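Local coordinates for protein YECBM32 (Yersinia enterocolitica, PDB 2JD9) that probably binds carbohydrate, as a calcium-containing beta-sandwich module of carbohydrate-binding family 32, at residues S55-L60 and A132-A137; I59-F64 and S126-I131; R69-S74 and L91-A96. One frame throughout, in Å; residues are numbered along the deposited sequence.

Contact 1. Residues S55-L60 and A132-A137; sequences SIENIL and AINSAA
Ile56 and Ile133 press together at the apolar centre, the CD1 end of Ile56 only 3.4 Å from the CG2 branch of Ile133, tighter than methyl groups usually sit. With CG1 of Ile133 beside its own backbone N (chi1 -55°), the residue can offer CG2 to Ile56 and CD1 to Ile59. Ile133 CD1, at the end of the CG1 arm, comes within 3.9 Å of Ile59 CB, and the two side chains run alongside, pointing the same way. Leu48 and Leu50 of strand 44-50 pack on this face, together with Phe105. On the other face Leu60 and Ala132 bring their CB atoms to 4.2 Å, and Leu60 CD2 extends over the side chains of Ser135 and Ala137.

Between the faces, the backbones of Leu60 and Ala132 exchange two hydrogen bonds, and Asn134 N donates to Asn58 O. At Asn134 the chain enters a left-handed conformation and leaves the strand, but its amide continues the pairing. Asn134 OD1 receives Glu57 N at 3.0 Å, almost straight at 172° and in the carbonyl plane; Asn134 ND2 donates to Ser55 O. Asn58 answers from the facing strand: Asn58 OD1 takes Ser135 N at 2.9 Å and Asn58 ND2 reaches Ser135 O at 3.0 Å. Each asparagine thus grips the opposite backbone at two points, fixing the rotation of its amide. Ser135 OG accepts from Ala137 N in an ST turn within the departing loop. The result is an antiparallel strand pair of the F5/8 type C beta-sandwich, prolonged by side-chain amides standing in for peptide groups.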
# COMPACT_ATOMS: atom_id res chain seq x y z
N SER A 55 10.49 -9.88 9.90
CA SER A 55 9.55 -10.76 9.26
C SER A 55 8.26 -10.04 8.92
O SER A 55 7.66 -9.42 9.79
CB SER A 55 9.18 -11.92 10.21
OG SER A 55 8.59 -12.91 9.37
N ILE A 56 7.80 -10.17 7.67
CA ILE A 56 6.53 -9.59 7.24
C ILE A 56 5.59 -10.68 6.78
O ILE A 56 5.98 -11.58 6.05
CB ILE A 56 6.71 -8.56 6.10
CG1 ILE A 56 7.76 -7.51 6.47
CG2 ILE A 56 5.42 -7.90 5.79
CD1 ILE A 56 7.46 -6.77 7.63
N GLU A 57 4.32 -10.59 7.19
CA GLU A 57 3.34 -11.60 6.79
C GLU A 57 1.99 -11.09 6.31
O GLU A 57 1.18 -11.88 5.81
CB GLU A 57 3.08 -12.57 7.93
CG GLU A 57 2.51 -11.93 9.17
CD GLU A 57 2.30 -12.99 10.26
OE1 GLU A 57 3.29 -13.43 10.84
OE2 GLU A 57 1.14 -13.43 10.45
N ASN A 58 1.71 -9.80 6.50
CA ASN A 58 0.53 -9.22 5.91
C ASN A 58 0.75 -7.73 5.61
O ASN A 58 1.66 -7.12 6.09
CB ASN A 58 -0.79 -9.50 6.73
CG ASN A 58 -1.01 -8.59 7.93
OD1 ASN A 58 -0.92 -7.35 7.85
ND2 ASN A 58 -1.33 -9.20 9.05
N ILE A 59 -0.07 -7.17 4.74
CA ILE A 59 -0.24 -5.73 4.72
C ILE A 59 -1.74 -5.42 4.61
O ILE A 59 -2.46 -6.16 3.98
CB ILE A 59 0.64 -5.03 3.65
CG1 ILE A 59 -0.12 -4.18 2.67
CG2 ILE A 59 1.74 -5.90 3.06
CD1 ILE A 59 0.84 -3.35 1.81
N LEU A 60 -2.14 -4.37 5.28
CA LEU A 60 -3.47 -3.82 5.28
C LEU A 60 -3.40 -2.67 4.32
O LEU A 60 -2.46 -1.88 4.34
CB LEU A 60 -3.83 -3.35 6.67
CG LEU A 60 -4.95 -2.33 6.82
CD1 LEU A 60 -6.23 -2.77 6.13
CD2 LEU A 60 -5.21 -2.12 8.28
N ALA A 132 -0.74 -0.52 6.36
CA ALA A 132 -0.08 -0.99 7.58
C ALA A 132 0.55 -2.35 7.33
O ALA A 132 0.11 -3.07 6.46
CB ALA A 132 -1.07 -1.03 8.73
N ILE A 133 1.62 -2.68 8.04
CA ILE A 133 2.39 -3.90 7.83
C ILE A 133 2.17 -4.72 9.10
O ILE A 133 2.23 -4.17 10.21
CB ILE A 133 3.91 -3.59 7.63
CG1 ILE A 133 4.14 -2.59 6.50
CG2 ILE A 133 4.70 -4.82 7.31
CD1 ILE A 133 3.55 -2.99 5.17
N ASN A 134 1.92 -6.01 8.94
CA ASN A 134 1.70 -6.90 10.10
C ASN A 134 0.61 -6.40 11.01
O ASN A 134 0.75 -6.34 12.23
CB ASN A 134 2.99 -7.11 10.89
CG ASN A 134 3.99 -7.86 10.11
OD1 ASN A 134 3.62 -8.48 9.13
ND2 ASN A 134 5.28 -7.81 10.51
N SER A 135 -0.48 -6.02 10.36
CA SER A 135 -1.63 -5.46 11.02
C SER A 135 -2.50 -6.53 11.68
O SER A 135 -2.78 -7.57 11.08
CB SER A 135 -2.50 -4.69 10.02
OG SER A 135 -3.75 -4.36 10.62
N ALA A 136 -2.95 -6.23 12.90
CA ALA A 136 -3.82 -7.09 13.64
C ALA A 136 -5.30 -6.67 13.47
O ALA A 136 -6.19 -7.33 14.08
CB ALA A 136 -3.42 -7.06 15.13
N ALA A 137 -5.58 -5.61 12.68
CA ALA A 137 -6.98 -5.14 12.40
C ALA A 137 -7.79 -6.37 12.04
O ALA A 137 -7.42 -7.17 11.17
CB ALA A 137 -7.04 -4.10 11.34

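Contact 2. Residues I59-F64 and S126-I131; sequences ILIVPF and SAINEI. With CA (calcium ion), chain B.
A classic beta bulge sets Asn129 and Glu130 opposite the single residue Val62, and the carbonyl at its corner is part of a calcium site. Val62 O takes Asn129 N at 2.8 Å, nearly along the C=O axis, and Glu130 N more weakly at 3.3 Å. Val62 N returns a straight bond to Glu130 O at 2.9 Å. Past the bulge the register has shifted by one, and Phe64 N donates to Ala127 O from above the carbonyl plane.

Isoleucines fill the inner face: Ile131 CD1 lies near the CD1 ends of both Ile59 and Ile61, while Ile131 CG2 approaches Ile59 CD1 at 3.7 Å. On the reverse face Val62 CG2 runs alongside Glu130 CB. With Phe64 CG anti to the backbone N (chi1 -177°), the ring extends past Ala127, whose CB is 3.5 Å from Phe64 CB. The amide of Asn129 stands almost perpendicular to that ring, which also makes a cation-pi contact with Arg37.

Asn129 O binds the calcium ion at 2.4 Å, with a water and, among other ligands, Asn28 O, Asp31 OD1, Asp33 O and Thr36 O. Because Asn129 O and Glu130 N belong to one peptide group, the metal would probably polarise this group and make Glu130 N a somewhat better donor in its weak bond to Val62 O, which may link ion binding to the bulge.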
# COMPACT_ATOMS: atom_id res chain seq x y z
N ILE A 59 -0.07 -7.17 4.74
CA ILE A 59 -0.24 -5.73 4.72
C ILE A 59 -1.74 -5.42 4.61
O ILE A 59 -2.46 -6.16 3.98
CB ILE A 59 0.64 -5.03 3.65
CG1 ILE A 59 -0.12 -4.18 2.67
CG2 ILE A 59 1.74 -5.90 3.06
CD1 ILE A 59 0.84 -3.35 1.81
N LEU A 60 -2.14 -4.37 5.28
CA LEU A 60 -3.47 -3.82 5.28
C LEU A 60 -3.40 -2.67 4.32
O LEU A 60 -2.46 -1.88 4.34
CB LEU A 60 -3.83 -3.35 6.67
CG LEU A 60 -4.95 -2.33 6.82
CD1 LEU A 60 -6.23 -2.77 6.13
CD2 LEU A 60 -5.21 -2.12 8.28
N ILE A 61 -4.38 -2.61 3.43
CA ILE A 61 -4.52 -1.51 2.48
C ILE A 61 -5.96 -1.01 2.57
O ILE A 61 -6.89 -1.81 2.52
CB ILE A 61 -4.10 -1.95 1.05
CG1 ILE A 61 -4.24 -0.80 0.03
CG2 ILE A 61 -4.85 -3.21 0.59
CD1 ILE A 61 -3.46 -1.03 -1.21
N VAL A 62 -6.12 0.31 2.75
CA VAL A 62 -7.42 1.01 2.75
C VAL A 62 -7.36 1.97 1.55
O VAL A 62 -6.89 3.09 1.67
CB VAL A 62 -7.66 1.75 4.05
CG1 VAL A 62 -8.98 2.49 4.06
CG2 VAL A 62 -7.52 0.78 5.26
N PRO A 63 -7.82 1.51 0.39
CA PRO A 63 -7.82 2.35 -0.81
C PRO A 63 -8.94 3.38 -0.68
O PRO A 63 -9.90 3.20 0.10
CB PRO A 63 -8.12 1.36 -1.92
CG PRO A 63 -8.50 0.10 -1.30
CD PRO A 63 -8.47 0.23 0.16
N PHE A 64 -8.78 4.48 -1.40
CA PHE A 64 -9.75 5.53 -1.53
C PHE A 64 -10.99 5.10 -2.35
O PHE A 64 -10.88 4.55 -3.44
CB PHE A 64 -9.05 6.71 -2.22
CG PHE A 64 -9.90 7.90 -2.36
CD1 PHE A 64 -10.41 8.54 -1.24
CD2 PHE A 64 -10.17 8.40 -3.62
CE1 PHE A 64 -11.18 9.69 -1.37
CE2 PHE A 64 -10.96 9.57 -3.74
CZ PHE A 64 -11.41 10.21 -2.62
N SER A 126 -4.03 6.81 -8.60
CA SER A 126 -3.82 5.85 -7.51
C SER A 126 -3.95 6.60 -6.17
O SER A 126 -3.28 7.59 -5.97
CB SER A 126 -2.46 5.22 -7.59
OG SER A 126 -2.31 4.49 -8.78
N ALA A 127 -4.88 6.19 -5.32
CA ALA A 127 -5.17 6.92 -4.08
C ALA A 127 -5.37 5.98 -2.92
O ALA A 127 -6.19 5.08 -2.99
CB ALA A 127 -6.39 7.75 -4.26
N ILE A 128 -4.60 6.16 -1.85
CA ILE A 128 -4.65 5.21 -0.74
C ILE A 128 -4.71 5.96 0.56
O ILE A 128 -3.89 6.82 0.81
CB ILE A 128 -3.37 4.31 -0.71
CG1 ILE A 128 -3.22 3.63 -2.06
CG2 ILE A 128 -3.42 3.30 0.51
CD1 ILE A 128 -1.92 2.90 -2.27
N ASN A 129 -5.71 5.62 1.37
CA ASN A 129 -5.93 6.23 2.67
C ASN A 129 -4.94 5.71 3.76
O ASN A 129 -4.47 6.49 4.60
CB ASN A 129 -7.38 6.00 3.12
CG ASN A 129 -8.44 6.57 2.14
OD1 ASN A 129 -8.23 7.60 1.58
ND2 ASN A 129 -9.61 5.93 2.04
N GLU A 130 -4.68 4.41 3.75
CA GLU A 130 -3.87 3.78 4.81
C GLU A 130 -3.22 2.55 4.29
O GLU A 130 -3.79 1.84 3.48
CB GLU A 130 -4.69 3.30 6.01
CG GLU A 130 -5.45 4.33 6.77
CD GLU A 130 -6.13 3.74 8.03
OE1 GLU A 130 -6.98 4.43 8.60
OE2 GLU A 130 -5.81 2.61 8.43
N ILE A 131 -2.01 2.32 4.77
CA ILE A 131 -1.30 1.06 4.61
C ILE A 131 -0.66 0.74 5.95
O ILE A 131 -0.11 1.64 6.57
CB ILE A 131 -0.13 1.18 3.61
CG1 ILE A 131 -0.65 1.48 2.18
CG2 ILE A 131 0.75 -0.09 3.63
CD1 ILE A 131 -0.58 0.26 1.19
CA CA B . -4.28 8.47 5.91
O HOH W 1 -3.62 6.48 7.26

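Contact 3. Residues R69-S74 and L91-A96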
# COMPACT_ATOMS: atom_id res chain seq x y z
N ARG A 69 -14.01 2.14 -6.81
CA ARG A 69 -12.76 2.11 -7.57
C ARG A 69 -11.92 0.96 -7.11
O ARG A 69 -11.57 0.91 -5.95
CB ARG A 69 -11.98 3.36 -7.33
CG ARG A 69 -12.70 4.61 -7.82
CD ARG A 69 -12.03 5.90 -7.40
NE ARG A 69 -12.92 7.02 -7.62
CZ ARG A 69 -12.56 8.28 -7.60
NH1 ARG A 69 -11.30 8.63 -7.33
NH2 ARG A 69 -13.47 9.21 -7.85
N LYS A 70 -11.51 0.13 -8.05
CA LYS A 70 -10.47 -0.88 -7.79
C LYS A 70 -9.09 -0.45 -8.21
O LYS A 70 -8.83 -0.18 -9.39
CB LYS A 70 -10.81 -2.18 -8.47
CG LYS A 70 -12.27 -2.37 -8.41
CD LYS A 70 -12.66 -3.65 -7.94
CE LYS A 70 -12.33 -4.73 -8.89
NZ LYS A 70 -11.68 -5.78 -7.98
N LEU A 71 -8.20 -0.44 -7.23
CA LEU A 71 -6.82 -0.09 -7.47
C LEU A 71 -6.05 -1.26 -8.04
O LEU A 71 -6.10 -2.40 -7.53
CB LEU A 71 -6.20 0.43 -6.20
CG LEU A 71 -4.76 0.91 -6.28
CD1 LEU A 71 -4.62 2.14 -7.14
CD2 LEU A 71 -4.27 1.16 -4.87
N LYS A 72 -5.32 -0.99 -9.12
CA LYS A 72 -4.33 -1.95 -9.57
C LYS A 72 -2.95 -1.63 -9.08
O LYS A 72 -2.47 -0.52 -9.20
CB LYS A 72 -4.23 -2.10 -11.09
CG LYS A 72 -4.73 -1.02 -11.86
CD LYS A 72 -6.17 -1.25 -12.23
CE LYS A 72 -6.34 -1.29 -13.76
NZ LYS A 72 -7.76 -1.69 -14.15
N PHE A 73 -2.26 -2.66 -8.67
CA PHE A 73 -1.01 -2.47 -8.02
C PHE A 73 -0.25 -3.76 -7.91
O PHE A 73 -0.81 -4.85 -8.02
CB PHE A 73 -1.19 -1.80 -6.64
CG PHE A 73 -1.82 -2.70 -5.60
CD1 PHE A 73 -1.06 -3.21 -4.54
CD2 PHE A 73 -3.14 -3.09 -5.73
CE1 PHE A 73 -1.63 -4.09 -3.62
CE2 PHE A 73 -3.73 -3.95 -4.82
CZ PHE A 73 -2.98 -4.47 -3.76
N SER A 74 1.05 -3.62 -7.69
CA SER A 74 1.93 -4.74 -7.41
C SER A 74 2.67 -4.38 -6.13
O SER A 74 2.83 -3.18 -5.78
CB SER A 74 2.93 -4.90 -8.55
OG SER A 74 2.31 -5.32 -9.79
N LEU A 91 -2.27 -7.16 -8.88
CA LEU A 91 -3.44 -7.23 -8.00
C LEU A 91 -4.46 -6.15 -8.26
O LEU A 91 -4.16 -5.13 -8.86
CB LEU A 91 -3.02 -7.12 -6.53
CG LEU A 91 -2.09 -8.25 -6.04
CD1 LEU A 91 -1.66 -7.89 -4.61
CD2 LEU A 91 -2.75 -9.62 -6.13
N GLU A 92 -5.67 -6.36 -7.77
CA GLU A 92 -6.65 -5.28 -7.68
C GLU A 92 -7.24 -5.33 -6.32
O GLU A 92 -7.45 -6.44 -5.75
CB GLU A 92 -7.80 -5.48 -8.65
CG GLU A 92 -7.46 -5.40 -10.12
CD GLU A 92 -8.74 -5.57 -10.94
OE1 GLU A 92 -9.41 -4.56 -11.24
OE2 GLU A 92 -9.13 -6.72 -11.19
N THR A 93 -7.57 -4.18 -5.79
CA THR A 93 -8.20 -4.17 -4.49
C THR A 93 -9.67 -4.59 -4.61
O THR A 93 -10.23 -4.60 -5.70
CB THR A 93 -8.15 -2.81 -3.87
OG1 THR A 93 -8.64 -1.86 -4.82
CG2 THR A 93 -6.74 -2.37 -3.56
N SER A 94 -10.26 -4.92 -3.47
CA SER A 94 -11.61 -5.40 -3.42
C SER A 94 -12.59 -4.23 -3.39
O SER A 94 -12.37 -3.27 -2.66
CB SER A 94 -11.77 -6.26 -2.14
OG SER A 94 -13.16 -6.43 -1.87
N SER A 95 -13.64 -4.27 -4.21
CA SER A 95 -14.71 -3.27 -4.12
C SER A 95 -15.80 -3.70 -3.15
O SER A 95 -16.67 -2.91 -2.80
CB SER A 95 -15.34 -2.91 -5.48
OG SER A 95 -15.72 -4.06 -6.21
N ALA A 96 -15.74 -4.96 -2.73
CA ALA A 96 -16.71 -5.49 -1.79
C ALA A 96 -16.36 -5.08 -0.38
O ALA A 96 -17.20 -5.24 0.51
CB ALA A 96 -16.75 -7.05 -1.88
O HOH W 2 -9.13 -2.00 -11.51
O HOH W 3 -14.00 -6.74 -6.00
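The chi1 torsions of Phe73 and Thr93 bring the two side chains into contact across the hairpin. In Phe73, CG lies between the backbone N and the carbonyl carbon (71°), which brings the ring against Leu91 CB, 4.0 Å from the ring centroid. This is a CH-pi contact over one face, offset toward the rim, and Leu91 CD1 continues it onto CE1 and CZ. Thr93 has OG1 in the corresponding position (50°), so that Thr93 OG1 receives Leu71 N at 2.8 Å while Thr93 CG2 touches Phe73 CE2 at 3.6 Å. The hydroxyl thereby takes the place of a backbone acceptor just where the regular pairing stops. Lys70 is bent along its chain and folds over the loop that follows strand 85-92, Lys70 NZ donating to Thr93 O at 2.9 Å as its CD passes beside Ser95 OG.

The backbones supply the rest of the ladder. Phe73 and Leu91 form a hydrogen-bonded pair, with Lys72 and Glu92 next to them as a non-hydrogen-bonded one. Thr93 N then donates to Leu71 O in the carbonyl plane, and both of these atoms lie at the edge of the Phe73 ring, in its plane. Thr117 and Leu103 also touch Phe73.

On the side-chain face of the Lys72 and Glu92 pair, a water joins the two charged groups. It donates to Glu92 OE1 at 2.6 Å and to Lys70 O, and accepts from Lys72 NZ at 3.0 Å; a second water accepts from Lys70 NZ and Ser95 N. Direct separations are longer, Lys70 NZ standing 4.2 Å from Glu92 OE1. No salt bridge forms, but the two lysines probably stabilise the Glu92 carboxylate electrostatically, with the first water relaying its interaction with Lys72.

Contacts 1 and 2 are successive portions of one antiparallel pairing, strand 53-63 against strand 125-133, sharing Ile59 and Leu60, with centres about 13 Å apart. Contact 3 belongs to the hairpin of strands 71-78 and 85-92 in the other sheet; its centre lies about 10 Å from that of contact 2 and about 18 Å from that of contact 1. Contacts 2 and 3 meet directly: Leu71 CD2 packs 3.9 Å from Ile128 CG1, and Pro63 CG 3.8 Å from Thr93 CG2. The calcium ion is bound at contact 2, whereas the side chains of Ala132 and Leu71 lie about 10 and 13 Å from it.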